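Local coordinates for protein methylmalonyl-CoA carboxyltransferase 5S subunit (Propionibacterium freudenreichii subsp. shermanii, PDB 1RQB) that catalyses transfer of the carboxyl group from the biotin of the 1.3S subunit to pyruvate, giving oxaloacetate, with one cobalt ion bound per subunit, at residues A199-P203 / Q204-D208; I213-T216 / Y217-T221; K240-E243 / A244-V248. All blocks are in the same frame, centred on the assembly; numbering follows the deposited sequence.

Contact 1. Residues A199-P203 / Q204-D208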
# COMPACT_ATOMS: atom_id res chain seq x y z
N ALA A 199 -4.02 5.78 11.42
CA ALA A 199 -4.50 5.85 10.03
C ALA A 199 -6.03 5.84 9.98
O ALA A 199 -6.64 5.23 9.11
CB ALA A 199 -3.96 4.66 9.21
N LEU A 200 -6.65 6.57 10.91
CA LEU A 200 -8.11 6.61 10.99
C LEU A 200 -8.70 7.73 10.14
O LEU A 200 -9.91 7.77 9.92
CB LEU A 200 -8.52 6.87 12.44
CG LEU A 200 -8.44 5.70 13.41
CD1 LEU A 200 -8.60 6.22 14.83
CD2 LEU A 200 -9.53 4.71 13.06
N LEU A 201 -7.86 8.63 9.65
CA LEU A 201 -8.35 9.79 8.89
C LEU A 201 -8.77 9.39 7.47
O LEU A 201 -7.94 9.06 6.63
CB LEU A 201 -7.27 10.89 8.83
CG LEU A 201 -7.72 12.19 8.16
CD1 LEU A 201 -8.77 12.90 9.03
CD2 LEU A 201 -6.50 13.10 7.99
N LYS A 202 -10.07 9.44 7.22
CA LYS A 202 -10.61 9.11 5.89
C LYS A 202 -10.57 10.37 5.03
O LYS A 202 -10.40 11.48 5.54
CB LYS A 202 -12.03 8.55 6.00
CG LYS A 202 -12.08 7.15 6.65
CD LYS A 202 -13.50 6.61 6.66
CE LYS A 202 -13.56 5.18 7.18
NZ LYS A 202 -14.89 4.57 6.88
N PRO A 203 -10.73 10.21 3.71
CA PRO A 203 -10.71 11.33 2.76
C PRO A 203 -11.63 12.52 3.02
O PRO A 203 -11.18 13.66 2.99
CB PRO A 203 -11.02 10.66 1.43
CG PRO A 203 -10.41 9.31 1.59
CD PRO A 203 -10.85 8.93 3.00
N GLN A 204 -12.92 12.29 3.27
CA GLN A 204 -13.82 13.43 3.45
C GLN A 204 -13.48 14.20 4.73
O GLN A 204 -13.48 15.43 4.74
CB GLN A 204 -15.29 12.99 3.46
CG GLN A 204 -16.23 14.19 3.32
CD GLN A 204 -16.03 14.89 1.99
OE1 GLN A 204 -16.15 14.27 0.93
NE2 GLN A 204 -15.73 16.19 2.03
N PRO A 205 -13.23 13.48 5.83
CA PRO A 205 -12.88 14.18 7.09
C PRO A 205 -11.59 14.98 6.91
O PRO A 205 -11.45 16.08 7.42
CB PRO A 205 -12.72 13.03 8.08
CG PRO A 205 -13.73 12.02 7.60
CD PRO A 205 -13.58 12.07 6.09
N ALA A 206 -10.63 14.42 6.16
CA ALA A 206 -9.36 15.13 5.93
C ALA A 206 -9.66 16.47 5.26
O ALA A 206 -9.19 17.52 5.69
CB ALA A 206 -8.43 14.28 5.02
N TYR A 207 -10.43 16.42 4.19
CA TYR A 207 -10.80 17.64 3.45
C TYR A 207 -11.55 18.61 4.36
O TYR A 207 -11.19 19.79 4.46
CB TYR A 207 -11.69 17.26 2.25
CG TYR A 207 -12.16 18.44 1.43
CD1 TYR A 207 -11.44 18.87 0.31
CD2 TYR A 207 -13.31 19.14 1.79
CE1 TYR A 207 -11.86 19.98 -0.43
CE2 TYR A 207 -13.74 20.25 1.05
CZ TYR A 207 -13.02 20.66 -0.05
OH TYR A 207 -13.44 21.75 -0.78
N ASP A 208 -12.59 18.14 5.04
CA ASP A 208 -13.44 18.98 5.90
C ASP A 208 -12.66 19.64 7.04
O ASP A 208 -12.86 20.83 7.32
CB ASP A 208 -14.59 18.16 6.50
CG ASP A 208 -15.58 17.69 5.45
OD1 ASP A 208 -15.48 18.10 4.28
OD2 ASP A 208 -16.49 16.90 5.81

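Contact 2. Residues I213-T216 / Y217-T221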
# COMPACT_ATOMS: atom_id res chain seq x y z
N ILE A 213 -10.17 24.56 9.23
CA ILE A 213 -9.10 25.27 9.94
C ILE A 213 -8.63 26.46 9.10
O ILE A 213 -8.49 27.57 9.62
CB ILE A 213 -7.90 24.32 10.24
CG1 ILE A 213 -8.34 23.27 11.27
CG2 ILE A 213 -6.72 25.12 10.81
CD1 ILE A 213 -7.26 22.21 11.62
N LYS A 214 -8.42 26.22 7.81
CA LYS A 214 -7.98 27.27 6.88
C LYS A 214 -9.02 28.39 6.80
O LYS A 214 -8.66 29.57 6.78
CB LYS A 214 -7.76 26.70 5.47
CG LYS A 214 -6.52 25.77 5.29
CD LYS A 214 -5.25 26.57 5.29
CE LYS A 214 -4.03 25.68 5.06
NZ LYS A 214 -2.84 26.47 4.66
N ASP A 215 -10.30 28.02 6.71
CA ASP A 215 -11.38 29.02 6.59
C ASP A 215 -11.50 29.84 7.88
O ASP A 215 -11.82 31.03 7.83
CB ASP A 215 -12.74 28.36 6.34
CG ASP A 215 -12.91 27.82 4.92
OD1 ASP A 215 -12.25 28.34 4.00
OD2 ASP A 215 -13.73 26.90 4.73
N THR A 216 -11.25 29.21 9.02
CA THR A 216 -11.41 29.87 10.32
C THR A 216 -10.19 30.72 10.69
O THR A 216 -10.35 31.83 11.21
CB THR A 216 -11.64 28.85 11.44
OG1 THR A 216 -12.83 28.10 11.15
CG2 THR A 216 -11.79 29.54 12.78
N TYR A 217 -8.99 30.24 10.42
CA TYR A 217 -7.81 31.00 10.86
C TYR A 217 -7.04 31.64 9.71
O TYR A 217 -6.08 32.38 9.94
CB TYR A 217 -6.91 30.09 11.70
CG TYR A 217 -7.64 29.59 12.92
CD1 TYR A 217 -8.10 28.28 13.00
CD2 TYR A 217 -7.94 30.46 13.98
CE1 TYR A 217 -8.82 27.84 14.10
CE2 TYR A 217 -8.67 30.03 15.09
CZ TYR A 217 -9.10 28.72 15.14
OH TYR A 217 -9.84 28.29 16.22
N GLY A 218 -7.44 31.37 8.47
CA GLY A 218 -6.75 31.98 7.34
C GLY A 218 -5.84 31.06 6.53
O GLY A 218 -5.25 30.12 7.06
N GLN A 219 -5.70 31.36 5.25
CA GLN A 219 -4.87 30.54 4.36
C GLN A 219 -3.40 30.57 4.80
O GLN A 219 -2.63 29.69 4.43
CB GLN A 219 -4.99 31.04 2.91
CG GLN A 219 -6.42 31.04 2.41
CD GLN A 219 -7.07 29.66 2.51
OE1 GLN A 219 -8.22 29.54 2.93
NE2 GLN A 219 -6.33 28.63 2.12
N LYS A 220 -3.02 31.56 5.61
CA LYS A 220 -1.63 31.65 6.07
C LYS A 220 -1.35 30.61 7.15
O LYS A 220 -0.20 30.39 7.52
CB LYS A 220 -1.34 33.04 6.65
CG LYS A 220 -2.08 33.33 7.97
CD LYS A 220 -1.70 34.68 8.55
CE LYS A 220 -2.36 34.91 9.91
NZ LYS A 220 -3.84 34.85 9.84
N THR A 221 -2.40 29.97 7.68
CA THR A 221 -2.21 28.96 8.73
C THR A 221 -1.52 27.74 8.13
O THR A 221 -2.08 27.06 7.27
CB THR A 221 -3.56 28.52 9.34
OG1 THR A 221 -4.29 29.68 9.78
CG2 THR A 221 -3.34 27.61 10.52
O HOH W 1 -3.42 27.10 2.05
O HOH W 2 -10.20 27.51 2.78

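Contact 3. Residues K240-E243 / A244-V248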
# COMPACT_ATOMS: atom_id res chain seq x y z
N LYS A 240 -6.95 14.43 -0.78
CA LYS A 240 -8.06 15.31 -0.36
C LYS A 240 -7.55 16.44 0.52
O LYS A 240 -8.07 17.56 0.47
CB LYS A 240 -9.14 14.50 0.38
CG LYS A 240 -9.98 13.65 -0.55
CD LYS A 240 -10.68 14.57 -1.52
CE LYS A 240 -11.48 13.82 -2.57
NZ LYS A 240 -11.96 14.78 -3.60
N ALA A 241 -6.53 16.16 1.34
CA ALA A 241 -5.98 17.21 2.21
C ALA A 241 -5.30 18.27 1.34
O ALA A 241 -5.36 19.47 1.64
CB ALA A 241 -4.98 16.61 3.21
N ILE A 242 -4.66 17.84 0.27
CA ILE A 242 -3.99 18.77 -0.65
C ILE A 242 -5.06 19.61 -1.35
O ILE A 242 -4.90 20.82 -1.53
CB ILE A 242 -3.11 18.00 -1.66
CG1 ILE A 242 -1.88 17.45 -0.93
CG2 ILE A 242 -2.70 18.93 -2.84
CD1 ILE A 242 -1.09 16.43 -1.73
N GLU A 243 -6.17 19.00 -1.73
CA GLU A 243 -7.25 19.78 -2.36
C GLU A 243 -7.81 20.80 -1.37
O GLU A 243 -8.24 21.88 -1.76
CB GLU A 243 -8.37 18.85 -2.88
CG GLU A 243 -7.90 17.92 -4.02
CD GLU A 243 -8.97 16.92 -4.50
OE1 GLU A 243 -9.85 16.54 -3.69
OE2 GLU A 243 -8.91 16.51 -5.68
N ALA A 244 -7.77 20.47 -0.08
CA ALA A 244 -8.31 21.39 0.94
C ALA A 244 -7.29 22.47 1.31
O ALA A 244 -7.61 23.40 2.04
CB ALA A 244 -8.72 20.61 2.19
N GLY A 245 -6.06 22.35 0.81
CA GLY A 245 -5.05 23.37 1.09
C GLY A 245 -3.92 23.05 2.06
O GLY A 245 -3.23 23.96 2.51
N VAL A 246 -3.72 21.78 2.39
CA VAL A 246 -2.64 21.43 3.34
C VAL A 246 -1.29 21.88 2.77
O VAL A 246 -1.03 21.77 1.57
CB VAL A 246 -2.66 19.92 3.67
CG1 VAL A 246 -1.99 19.09 2.55
CG2 VAL A 246 -1.96 19.70 5.01
N ASP A 247 -0.43 22.36 3.65
CA ASP A 247 0.87 22.91 3.24
C ASP A 247 1.96 21.85 3.08
O ASP A 247 2.77 21.94 2.15
CB ASP A 247 1.32 23.94 4.28
CG ASP A 247 0.31 25.06 4.44
OD1 ASP A 247 0.42 26.05 3.70
OD2 ASP A 247 -0.61 24.92 5.28
N VAL A 248 1.99 20.86 3.96
CA VAL A 248 3.04 19.83 3.94
C VAL A 248 2.45 18.47 4.31
O VAL A 248 1.58 18.39 5.18
CB VAL A 248 4.14 20.13 5.03
CG1 VAL A 248 5.22 19.00 5.03
CG2 VAL A 248 4.77 21.51 4.80

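Contact 1. Residues A199-P203 / Q204-D208
Leu201 and Ala206 meet across the start of helix 203-217 as a hydrophobic staple, the residue just before the N-cap packed on one in the first helical turn. The helix follows strand 191-193 of the TIM barrel. Leu201 holds CG trans to its own nitrogen (chi1 -175°), which swings both methyls over the helix start: CD2 reaches Ala206 CB at 3.7 Å, while CD1 lies beside Pro205 CB at 4.1 Å. Tyr166 packs on both Leu201 and Pro205.

Lys202 is the N-cap, and it works through its backbone: its O accepts from Ala206 N at 3.0 Å. Pro205 takes a place in the first turn where no N-H is called for, and its CD rests 3.3 Å from Lys202 O. Beyond CG the Lys202 chain runs out extended, away from the helix, to salt bridges with Glu270 and Glu273 of the second subunit; only its CB stays with Pro205. So the N-cap residue also serves the dimer interface.

One residue on, Pro203 O accepts from Tyr207 N; the Tyr207 ring leads away from Pro203, and its OH bonds to Glu18 O. Gln204, bent at chi2 (63°), runs forward along the helix and donates from NE2 to Asp208 OD1 at 3.0 Å. Asp208 OD1 lies almost in the amide plane of Gln204, whereas NE2 meets it from above the carboxylate plane, 38° out.

Contact 2. Residues I213-T216 / Y217-T221
Thr216 lays its methyl squarely on the ring of the next residue, Tyr217: CG2 is 3.6 Å from the ring centroid and 12° off the normal, a CH-pi contact over one face. The two side chains run alongside each other in the same direction. With Thr216 OG1 turned next to its own nitrogen (chi1 -60°), the hydroxyl bonds back to Ala212 O and CG2 is left to face the ring. Ile213, one turn earlier, crosses Tyr217 obliquely and touches CD1 with CG2 at 4.1 Å. The tyrosine ring packs on Ala181 and Leu185 of helix 174-186, and its OH bonds to Val178 O.

All this happens where helix 203-217 of the TIM barrel ends and the chain turns toward strand 223-225. Gly218 N gives the last helical bond, to Lys214 O, and Gly218 then takes a positive phi of 106°, at which a CB would collide with the preceding carbonyl. A type I turn from Gly218 to Thr221 follows, where Gly218 O accepts both N and OG1 of Thr221 from the same face of its plane.

Lys214 lies at about a right angle to Gln219. Bent at chi2, it sends NZ across the turn to Thr221 O at 2.8 Å and, more loosely, to Gln219 O at 3.2 Å; Asp247 completes the charge pairing as a salt bridge, and a water accepts at 2.7 Å. On the solvent side a second water donates to both Asp215 OD1 and Gln219 OE1, the latter at 2.8 Å.

Contact 3. Residues K240-E243 / A244-V248
The carbonyl group of Ile242 has Gly245 N over one face, 3.0 Å from Ile242 O and 70° out of the carbonyl plane, well off any lone pair. The neighbouring carbonyl, that of Ala241, takes Val246 N at 2.9 Å from Ala241 O, tilted out of its plane by a smaller 32°. The third flat group is the Glu243 carboxylate, where Lys240 NZ sits 2.7 Å from Glu243 OE1 on its syn lone pair, the side of the other oxygen.

The first two bonds define a Schellman motif closing helix 234-243, with Gly245 as the residue of positive phi. The apolar partner that goes with this motif is present too: Val246 folds back on the last turn, with CG1 3.9 Å from Ala241 CB and 3.8 Å from Ile242 CG1. Val246 keeps CG1 in the crowded position between its nitrogen and carbonyl carbon (chi1 80°), and this is what lets one methyl touch both residues. Leu225 and Ile223 of the adjacent barrel strand pack on the same valine, and the chain then enters strand 248-251. Ile242 O has further donors in Arg23 NH2 and Ser20 OG, so this carbonyl at the helix end is well provided for.

Lys240 and Glu243 are buried, and each has a counterpart in the second subunit: Lys240 NZ also pairs with Glu243 OE2 there, and the reverse. Two lysines thus alternate with two glutamates across the dimer interface, a balanced network that probably keeps all four charged.

Overall arrangement
The three contacts follow one another along the chain within the TIM-barrel region. Contact 1 starts helix 203-217 and contact 2 ends it, their centres about 18 Å apart; contact 3 ends the next helix, 234-243, on the way to strand 248-251. Contact 3 lies about 11 Å from contact 1 and 12 Å from contact 2, centre to centre, and touches both. Tyr207 and Pro203 pack against Lys240 and Ala244, and a salt bridge links helix 203-217 to the loop before strand 248-251. Adjacent helices are thus joined to each other and, at contacts 1 and 3 but not contact 2, to the second subunit; the side chain of Leu201 is about 12 Å from the cobalt.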